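Side-chain contacts in substrate-binding protein (Synechococcus sp., PDB 6WPN), which probably binds a sugar or oligosaccharide in the periplasm and presents it to a membrane transporter, as related extracellular solute-binding proteins do: residues A77-R82 with P305-Q310; A109-G114 with L317-T322; A210-A215 with P383-V388. All coordinates share one frame; numbering follows the deposited sequence.

In the fold
The three contacts all lie toward the surface, with centres 27, 24 and 19 Å from the centre of the chain for interactions 1, 2 and 3. Interactions 1 and 2 belong together: the turn 305-310 runs straight into helix 311-321, whose C-terminal end, with T322 just beyond, supplies 317-322, and their nearest atoms are about 6 Å apart without touching. Interaction 3 is separate, its nearest atoms about 15 Å from interaction 1 and about 17 Å from interaction 2. Each contact joins segments 168 to 223 residues apart, and along the chain the segments of every pair of contacts alternate. None of the three can be tied to a sugar site by its geometry.

Interaction 1: A77-R82 with P305-Q310; sequences AAVFAR and PRQSQQ
V79 lays one methyl, CG1, across the bent side chain of Q307, and this is the closer-packed half of the contact. CG1 lies 4.0 Å from Q307 CD and stays at van der Waals distance from CG and OE1 as well, so the methyl covers the outer part of the chain instead of a single atom. The two side chains cross at about a right angle. V79 holds CG1 anti to its backbone nitrogen (chi1 177°), while Q307 folds at its second torsion (70°) and so turns its amide end along the methyl. These two residues supply most of the 139 Å² buried between the segments. A84 touches both side chains, adding a methyl-bearing neighbour to this half.

The backbones behind the pair are both turning. Helix 72-80, which connects strands 61-66 and 87-90, themselves parallel to strand 30-35 between them, ends in a Schellman motif: R82 takes a positive phi, and its N bonds V79 O at 3.0 Å. Facing it, P305 to S308 form a type I beta turn closed by S308 N to P305 O at 3.0 Å, which places Q307 at the third position of the turn and directs its CB toward the helix end. D86 accepts a hydrogen bond from the buried S308 OG, fixing the far side of the turn to the loop that follows the helix.

The exposed half is looser, with less surface buried and a single long approach. R82 reaches out along the surface until NH2 is 4.2 Å from Q309 OE1, an oblique approach too long for a hydrogen bond. Q309 instead turns its NE2 back to Q307 O at 3.2 Å, a weak bond with an angle of 129° at the hydrogen.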
loop_
_atom_site.group_PDB
_atom_site.type_symbol
_atom_site.label_atom_id
_atom_site.label_comp_id
_atom_site.label_asym_id
_atom_site.label_seq_id
_atom_site.Cartn_x
_atom_site.Cartn_y
_atom_site.Cartn_z
ATOM N N ALA A 77 7.839 -23.344 0.720
ATOM C CA ALA A 77 8.346 -24.360 1.636
ATOM C C ALA A 77 7.208 -25.162 2.260
ATOM O O ALA A 77 7.302 -26.389 2.389
ATOM C CB ALA A 77 9.202 -23.702 2.718
ATOM N N ALA A 78 6.119 -24.489 2.639
ATOM C CA ALA A 78 5.005 -25.185 3.276
ATOM C C ALA A 78 4.254 -26.066 2.284
ATOM O O ALA A 78 3.777 -27.150 2.642
ATOM C CB ALA A 78 4.057 -24.173 3.920
ATOM N N VAL A 79 4.132 -25.615 1.034
ATOM C CA VAL A 79 3.433 -26.402 0.025
ATOM C C VAL A 79 4.292 -27.582 -0.406
ATOM O O VAL A 79 3.773 -28.664 -0.708
ATOM C CB VAL A 79 3.035 -25.508 -1.164
ATOM C CG1 VAL A 79 2.385 -26.326 -2.249
ATOM C CG2 VAL A 79 2.081 -24.422 -0.712
ATOM N N PHE A 80 5.615 -27.403 -0.415
ATOM C CA PHE A 80 6.520 -28.506 -0.711
ATOM C C PHE A 80 6.387 -29.616 0.322
ATOM O O PHE A 80 6.490 -30.802 -0.011
ATOM C CB PHE A 80 7.957 -27.990 -0.746
ATOM C CG PHE A 80 8.683 -28.295 -2.017
ATOM C CD1 PHE A 80 8.227 -27.798 -3.223
ATOM C CD2 PHE A 80 9.835 -29.061 -2.003
ATOM C CE1 PHE A 80 8.896 -28.073 -4.395
ATOM C CE2 PHE A 80 10.513 -29.336 -3.173
ATOM C CZ PHE A 80 10.041 -28.843 -4.371
ATOM N N ALA A 81 6.158 -29.250 1.579
ATOM C CA ALA A 81 5.936 -30.213 2.649
ATOM C C ALA A 81 4.496 -30.691 2.745
ATOM O O ALA A 81 4.181 -31.449 3.670
ATOM C CB ALA A 81 6.351 -29.603 3.987
ATOM N N ARG A 82 3.624 -30.270 1.830
ATOM C CA ARG A 82 2.203 -30.611 1.884
ATOM C C ARG A 82 1.605 -30.213 3.231
ATOM O O ARG A 82 0.838 -30.957 3.846
ATOM C CB ARG A 82 1.968 -32.096 1.597
ATOM C CG ARG A 82 0.525 -32.411 1.225
ATOM C CD ARG A 82 0.398 -33.528 0.217
ATOM N NE ARG A 82 -1.002 -33.720 -0.151
ATOM C CZ ARG A 82 -1.456 -34.752 -0.852
ATOM N NH1 ARG A 82 -0.618 -35.698 -1.258
ATOM N NH2 ARG A 82 -2.748 -34.840 -1.140
ATOM N N PRO A 305 -5.311 -21.261 -0.091
ATOM C CA PRO A 305 -4.530 -22.067 -1.040
ATOM C C PRO A 305 -5.274 -23.324 -1.463
ATOM O O PRO A 305 -6.014 -23.924 -0.681
ATOM C CB PRO A 305 -3.263 -22.405 -0.248
ATOM C CG PRO A 305 -3.141 -21.273 0.734
ATOM C CD PRO A 305 -4.551 -20.956 1.133
ATOM N N ARG A 306 -5.085 -23.712 -2.728
ATOM C CA ARG A 306 -5.772 -24.894 -3.238
ATOM C C ARG A 306 -5.320 -26.162 -2.527
ATOM O O ARG A 306 -6.092 -27.121 -2.424
ATOM C CB ARG A 306 -5.563 -25.030 -4.748
ATOM C CG ARG A 306 -6.657 -24.383 -5.589
ATOM C CD ARG A 306 -6.685 -24.955 -7.000
ATOM N NE ARG A 306 -6.835 -26.407 -6.982
ATOM C CZ ARG A 306 -6.924 -27.170 -8.068
ATOM N NH1 ARG A 306 -6.884 -26.625 -9.276
ATOM N NH2 ARG A 306 -7.058 -28.484 -7.943
ATOM N N GLN A 307 -4.083 -26.188 -2.027
ATOM C CA GLN A 307 -3.616 -27.346 -1.274
ATOM C C GLN A 307 -4.292 -27.488 0.081
ATOM O O GLN A 307 -4.136 -28.535 0.717
ATOM C CB GLN A 307 -2.100 -27.286 -1.075
ATOM C CG GLN A 307 -1.291 -27.940 -2.185
ATOM C CD GLN A 307 -1.334 -27.165 -3.486
ATOM O OE1 GLN A 307 -1.492 -25.942 -3.493
ATOM N NE2 GLN A 307 -1.194 -27.878 -4.600
ATOM N N SER A 308 -5.016 -26.472 0.546
ATOM C CA SER A 308 -5.669 -26.561 1.845
ATOM C C SER A 308 -6.682 -27.701 1.861
ATOM O O SER A 308 -7.554 -27.788 0.992
ATOM C CB SER A 308 -6.354 -25.241 2.187
ATOM O OG SER A 308 -7.103 -25.361 3.381
ATOM N N GLN A 309 -6.567 -28.571 2.861
ATOM C CA GLN A 309 -7.478 -29.694 3.026
ATOM C C GLN A 309 -8.670 -29.360 3.915
ATOM O O GLN A 309 -9.510 -30.232 4.160
ATOM C CB GLN A 309 -6.721 -30.905 3.583
ATOM C CG GLN A 309 -5.467 -31.285 2.789
ATOM C CD GLN A 309 -5.779 -31.915 1.437
ATOM O OE1 GLN A 309 -5.765 -33.140 1.292
ATOM N NE2 GLN A 309 -6.047 -31.080 0.438
ATOM N N GLN A 310 -8.762 -28.126 4.400
ATOM C CA GLN A 310 -9.900 -27.648 5.178
ATOM C C GLN A 310 -10.433 -26.357 4.574
ATOM O O GLN A 310 -10.605 -25.345 5.256
ATOM C CB GLN A 310 -9.527 -27.406 6.638
ATOM C CG GLN A 310 -8.451 -28.312 7.199
ATOM C CD GLN A 310 -8.145 -28.000 8.656
ATOM O OE1 GLN A 310 -9.054 -27.788 9.463
ATOM N NE2 GLN A 310 -6.861 -27.946 8.993
#

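Interaction 2: A109-G114 with L317-T322; sequences ALLPPG and LALFLT
L319 points from the last turn of helix 311-321 toward the segment 109-114 and divides its two methyls between two partners. CD1 meets the edge of the P112 ring formed by CD and CG, at 3.6 Å from P112 CD and 3.9 Å from P112 CG. The other methyl, CD2, faces CD2 of L111 at 4.3 Å, a more distant touch. P112 and L319 extend toward one another, so the proline ring and the leucine end meet head-on and do not lie side by side.

The first torsion aims the branch: with CG set anti to the carbonyl carbon of L319 (chi1 -69°), it leaves the helix toward the extended P112 backbone. The CB of L111 does not aim at the helix, but its branch bends across to bring CD2 within reach of L319. V315, one turn earlier on the same helix, also touches L111, while I137 of strand 137-149 touches L111 from the sheet and Y119 touches L319.

Beside this apolar patch the helix closes with a directional bond. T322 OG1 donates to A318 O at 2.7 Å, with the donor tilted 19° from the carbonyl plane, and the same hydroxyl is hydrogen-bonded to Y119 OH. The buried threonine oxygen thus has two partners.

Across the segments no hydrogen bond or charge pair is found. The 97 Å² contact is wholly apolar, one leucine against a proline ring and a second leucine, so shape and burial, not directional bonds, set it.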
loop_
_atom_site.group_PDB
_atom_site.type_symbol
_atom_site.label_atom_id
_atom_site.label_comp_id
_atom_site.label_asym_id
_atom_site.label_seq_id
_atom_site.Cartn_x
_atom_site.Cartn_y
_atom_site.Cartn_z
ATOM N N ALA A 109 -17.413 -21.330 -5.024
ATOM C CA ALA A 109 -18.090 -22.592 -4.738
ATOM C C ALA A 109 -18.417 -22.728 -3.255
ATOM O O ALA A 109 -19.451 -23.300 -2.892
ATOM C CB ALA A 109 -17.233 -23.766 -5.209
ATOM N N LEU A 110 -17.550 -22.215 -2.380
ATOM C CA LEU A 110 -17.732 -22.370 -0.943
ATOM C C LEU A 110 -18.361 -21.154 -0.275
ATOM O O LEU A 110 -18.816 -21.265 0.869
ATOM C CB LEU A 110 -16.390 -22.672 -0.266
ATOM C CG LEU A 110 -15.741 -24.021 -0.575
ATOM C CD1 LEU A 110 -14.420 -24.130 0.155
ATOM C CD2 LEU A 110 -16.664 -25.172 -0.198
ATOM N N LEU A 111 -18.394 -20.009 -0.949
ATOM C CA LEU A 111 -18.914 -18.804 -0.323
ATOM C C LEU A 111 -20.425 -18.920 -0.139
ATOM O O LEU A 111 -21.126 -19.417 -1.028
ATOM C CB LEU A 111 -18.583 -17.568 -1.161
ATOM C CG LEU A 111 -17.130 -17.083 -1.158
ATOM C CD1 LEU A 111 -16.928 -15.994 -2.202
ATOM C CD2 LEU A 111 -16.735 -16.576 0.222
ATOM N N PRO A 112 -20.954 -18.488 1.005
ATOM C CA PRO A 112 -22.400 -18.478 1.172
ATOM C C PRO A 112 -23.036 -17.526 0.183
ATOM O O PRO A 112 -22.437 -16.498 -0.189
ATOM C CB PRO A 112 -22.584 -17.987 2.616
ATOM C CG PRO A 112 -21.267 -18.219 3.281
ATOM C CD PRO A 112 -20.250 -18.018 2.209
ATOM N N PRO A 113 -24.253 -17.819 -0.268
ATOM C CA PRO A 113 -24.930 -16.898 -1.183
ATOM C C PRO A 113 -25.145 -15.552 -0.511
ATOM O O PRO A 113 -25.505 -15.474 0.664
ATOM C CB PRO A 113 -26.253 -17.608 -1.491
ATOM C CG PRO A 113 -26.448 -18.562 -0.359
ATOM C CD PRO A 113 -25.072 -19.005 0.027
ATOM N N GLY A 114 -24.888 -14.485 -1.264
ATOM C CA GLY A 114 -25.027 -13.157 -0.706
ATOM C C GLY A 114 -23.922 -12.757 0.241
ATOM O O GLY A 114 -24.118 -11.863 1.068
ATOM N N LEU A 317 -13.232 -18.979 8.436
ATOM C CA LEU A 317 -12.319 -18.120 9.180
ATOM C C LEU A 317 -12.118 -16.788 8.471
ATOM O O LEU A 317 -12.153 -15.730 9.109
ATOM C CB LEU A 317 -10.981 -18.827 9.392
ATOM C CG LEU A 317 -9.850 -17.986 9.996
ATOM C CD1 LEU A 317 -10.229 -17.471 11.384
ATOM C CD2 LEU A 317 -8.561 -18.791 10.055
ATOM N N ALA A 318 -11.926 -16.816 7.151
ATOM C CA ALA A 318 -11.753 -15.574 6.408
ATOM C C ALA A 318 -13.002 -14.704 6.495
ATOM O O ALA A 318 -12.903 -13.472 6.552
ATOM C CB ALA A 318 -11.401 -15.873 4.951
ATOM N N LEU A 319 -14.188 -15.324 6.495
ATOM C CA LEU A 319 -15.426 -14.564 6.659
ATOM C C LEU A 319 -15.567 -14.013 8.074
ATOM O O LEU A 319 -16.060 -12.895 8.262
ATOM C CB LEU A 319 -16.634 -15.433 6.304
ATOM C CG LEU A 319 -16.807 -15.813 4.831
ATOM C CD1 LEU A 319 -17.844 -16.914 4.669
ATOM C CD2 LEU A 319 -17.202 -14.590 4.029
ATOM N N PHE A 320 -15.143 -14.781 9.081
ATOM C CA PHE A 320 -15.203 -14.301 10.459
ATOM C C PHE A 320 -14.268 -13.119 10.675
ATOM O O PHE A 320 -14.639 -12.140 11.333
ATOM C CB PHE A 320 -14.870 -15.436 11.430
ATOM C CG PHE A 320 -14.880 -15.024 12.879
ATOM C CD1 PHE A 320 -16.075 -14.891 13.571
ATOM C CD2 PHE A 320 -13.692 -14.791 13.555
ATOM C CE1 PHE A 320 -16.084 -14.521 14.905
ATOM C CE2 PHE A 320 -13.695 -14.422 14.889
ATOM C CZ PHE A 320 -14.893 -14.285 15.565
ATOM N N LEU A 321 -13.049 -13.196 10.141
ATOM C CA LEU A 321 -12.100 -12.103 10.315
ATOM C C LEU A 321 -12.562 -10.840 9.607
ATOM O O LEU A 321 -12.172 -9.734 9.996
ATOM C CB LEU A 321 -10.721 -12.514 9.798
ATOM C CG LEU A 321 -9.929 -13.507 10.649
ATOM C CD1 LEU A 321 -8.710 -14.008 9.887
ATOM C CD2 LEU A 321 -9.522 -12.879 11.973
ATOM N N THR A 322 -13.387 -10.982 8.573
ATOM C CA THR A 322 -13.804 -9.858 7.750
ATOM C C THR A 322 -15.282 -9.518 7.917
ATOM O O THR A 322 -15.853 -8.839 7.058
ATOM C CB THR A 322 -13.493 -10.146 6.282
ATOM O OG1 THR A 322 -14.244 -11.289 5.855
ATOM C CG2 THR A 322 -12.011 -10.428 6.100
#

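Interaction 3: A210-A215 with P383-V388; sequences ARQRAA and PATPGV
Q212 turns its amide toward the first two residues, T385 and P386, of a type II beta turn, and the contact across the segments is carried by NE2. The nearest approach is polar in makeup: NE2 lies 3.6 Å from P386 O, long for a hydrogen bond, and none is made.

Van der Waals contacts make up the rest. NE2 is 4.0 Å from P386 CD and 4.1 Å from T385 CB, so the amide nitrogen sits where the proline ring adjoins the threonine. The Q212 and P386 side chains cross at about a right angle. With CG anti to the carbonyl carbon (chi1 -59°), a bend at chi2 (-67°) brings NE2 to this corner.

Hydrogen bonding within 383-388 is weak. A384 is the centre of an inverse gamma turn, with a weak bond from T385 N to P383 O, and T385 OG1 makes a second weak bond to the same carbonyl at 3.4 Å. The beta turn then runs to V388; G387, with a positive phi of 75°, occupies its third position and is also the N-cap of helix 388-403.

Charge is found on the far side of 210-215. R211 CZ lies 4.0 Å above one face of the R213 guanidinium, displaced toward its rim. Both arginines reach the C-terminal carboxylate of P429 through long, weak ion pairs, which may partly offset the closeness of two like charges.

The loop 210-215 is pinned to helix 409-427 by Q212 O with W420 NE1 and by A214 N with N421 OD1. W428, just past that helix, touches both Q212 and P386, while N97 of helix 92-99 bonds G387 N; the contact therefore lies between the C-terminal helix and helix 92-99, at the start of helix 388-403.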
loop_
_atom_site.group_PDB
_atom_site.type_symbol
_atom_site.label_atom_id
_atom_site.label_comp_id
_atom_site.label_asym_id
_atom_site.label_seq_id
_atom_site.Cartn_x
_atom_site.Cartn_y
_atom_site.Cartn_z
ATOM N N ALA A 210 -1.919 -5.581 -23.093
ATOM C CA ALA A 210 -2.398 -6.949 -23.209
ATOM C C ALA A 210 -1.376 -7.698 -24.055
ATOM O O ALA A 210 -1.159 -7.320 -25.211
ATOM C CB ALA A 210 -3.790 -6.995 -23.832
ATOM N N ARG A 211 -0.760 -8.737 -23.470
ATOM C CA ARG A 211 0.360 -9.551 -23.964
ATOM C C ARG A 211 1.505 -9.435 -22.969
ATOM O O ARG A 211 2.533 -10.105 -23.111
ATOM C CB ARG A 211 0.865 -9.152 -25.357
ATOM C CG ARG A 211 0.091 -9.737 -26.532
ATOM C CD ARG A 211 0.880 -9.572 -27.826
ATOM N NE ARG A 211 1.802 -10.675 -28.088
ATOM C CZ ARG A 211 3.007 -10.523 -28.630
ATOM N NH1 ARG A 211 3.784 -11.578 -28.838
ATOM N NH2 ARG A 211 3.443 -9.312 -28.953
ATOM N N GLN A 212 1.332 -8.561 -21.972
ATOM C CA GLN A 212 2.304 -8.363 -20.896
ATOM C C GLN A 212 3.623 -7.795 -21.414
ATOM O O GLN A 212 4.675 -7.977 -20.795
ATOM C CB GLN A 212 2.537 -9.663 -20.126
ATOM C CG GLN A 212 1.269 -10.208 -19.512
ATOM C CD GLN A 212 0.743 -9.319 -18.417
ATOM O OE1 GLN A 212 0.010 -8.360 -18.661
ATOM N NE2 GLN A 212 1.117 -9.631 -17.198
ATOM N N ARG A 213 3.577 -7.087 -22.534
ATOM C CA ARG A 213 4.762 -6.458 -23.093
ATOM C C ARG A 213 4.933 -5.055 -22.506
ATOM O O ARG A 213 3.984 -4.442 -22.011
ATOM C CB ARG A 213 4.645 -6.380 -24.616
ATOM C CG ARG A 213 4.799 -7.712 -25.354
ATOM C CD ARG A 213 6.099 -8.439 -25.040
ATOM N NE ARG A 213 6.422 -9.422 -26.074
ATOM C CZ ARG A 213 6.230 -10.734 -25.960
ATOM N NH1 ARG A 213 5.716 -11.238 -24.846
ATOM N NH2 ARG A 213 6.556 -11.545 -26.962
ATOM N N ALA A 214 6.166 -4.552 -22.565
ATOM C CA ALA A 214 6.460 -3.225 -22.032
ATOM C C ALA A 214 5.680 -2.160 -22.794
ATOM O O ALA A 214 5.734 -2.096 -24.025
ATOM C CB ALA A 214 7.959 -2.940 -22.107
ATOM N N ALA A 215 4.956 -1.317 -22.060
ATOM C CA ALA A 215 4.165 -0.256 -22.671
ATOM C C ALA A 215 4.564 1.141 -22.210
ATOM O O ALA A 215 3.900 2.114 -22.591
ATOM C CB ALA A 215 2.676 -0.483 -22.395
ATOM N N PRO A 383 -1.505 -2.346 -11.345
ATOM C CA PRO A 383 -2.442 -3.318 -11.924
ATOM C C PRO A 383 -2.190 -4.710 -11.360
ATOM O O PRO A 383 -1.059 -5.199 -11.354
ATOM C CB PRO A 383 -2.153 -3.242 -13.428
ATOM C CG PRO A 383 -0.763 -2.707 -13.524
ATOM C CD PRO A 383 -0.600 -1.773 -12.358
ATOM N N ALA A 384 -3.255 -5.335 -10.860
ATOM C CA ALA A 384 -3.150 -6.661 -10.263
ATOM C C ALA A 384 -2.829 -7.699 -11.327
ATOM O O ALA A 384 -3.697 -8.488 -11.716
ATOM C CB ALA A 384 -4.445 -7.024 -9.537
ATOM N N THR A 385 -1.595 -7.689 -11.817
ATOM C CA THR A 385 -1.146 -8.580 -12.871
ATOM C C THR A 385 0.049 -9.410 -12.407
ATOM O O THR A 385 0.707 -9.070 -11.417
ATOM C CB THR A 385 -0.766 -7.765 -14.115
ATOM O OG1 THR A 385 0.405 -6.997 -13.821
ATOM C CG2 THR A 385 -1.897 -6.820 -14.496
ATOM N N PRO A 386 0.335 -10.529 -13.076
ATOM C CA PRO A 386 1.501 -11.340 -12.700
ATOM C C PRO A 386 2.823 -10.670 -13.053
ATOM O O PRO A 386 2.962 -10.040 -14.103
ATOM C CB PRO A 386 1.300 -12.639 -13.494
ATOM C CG PRO A 386 -0.160 -12.705 -13.730
ATOM C CD PRO A 386 -0.588 -11.285 -13.942
ATOM N N GLY A 387 3.803 -10.814 -12.165
ATOM C CA GLY A 387 5.131 -10.302 -12.445
ATOM C C GLY A 387 5.326 -8.805 -12.336
ATOM O O GLY A 387 6.245 -8.270 -12.966
ATOM N N VAL A 388 4.489 -8.106 -11.564
ATOM C CA VAL A 388 4.615 -6.654 -11.463
ATOM C C VAL A 388 5.806 -6.265 -10.596
ATOM O O VAL A 388 6.367 -5.174 -10.756
ATOM C CB VAL A 388 3.309 -6.034 -10.929
ATOM C CG1 VAL A 388 3.166 -6.286 -9.442
ATOM C CG2 VAL A 388 3.264 -4.542 -11.227
#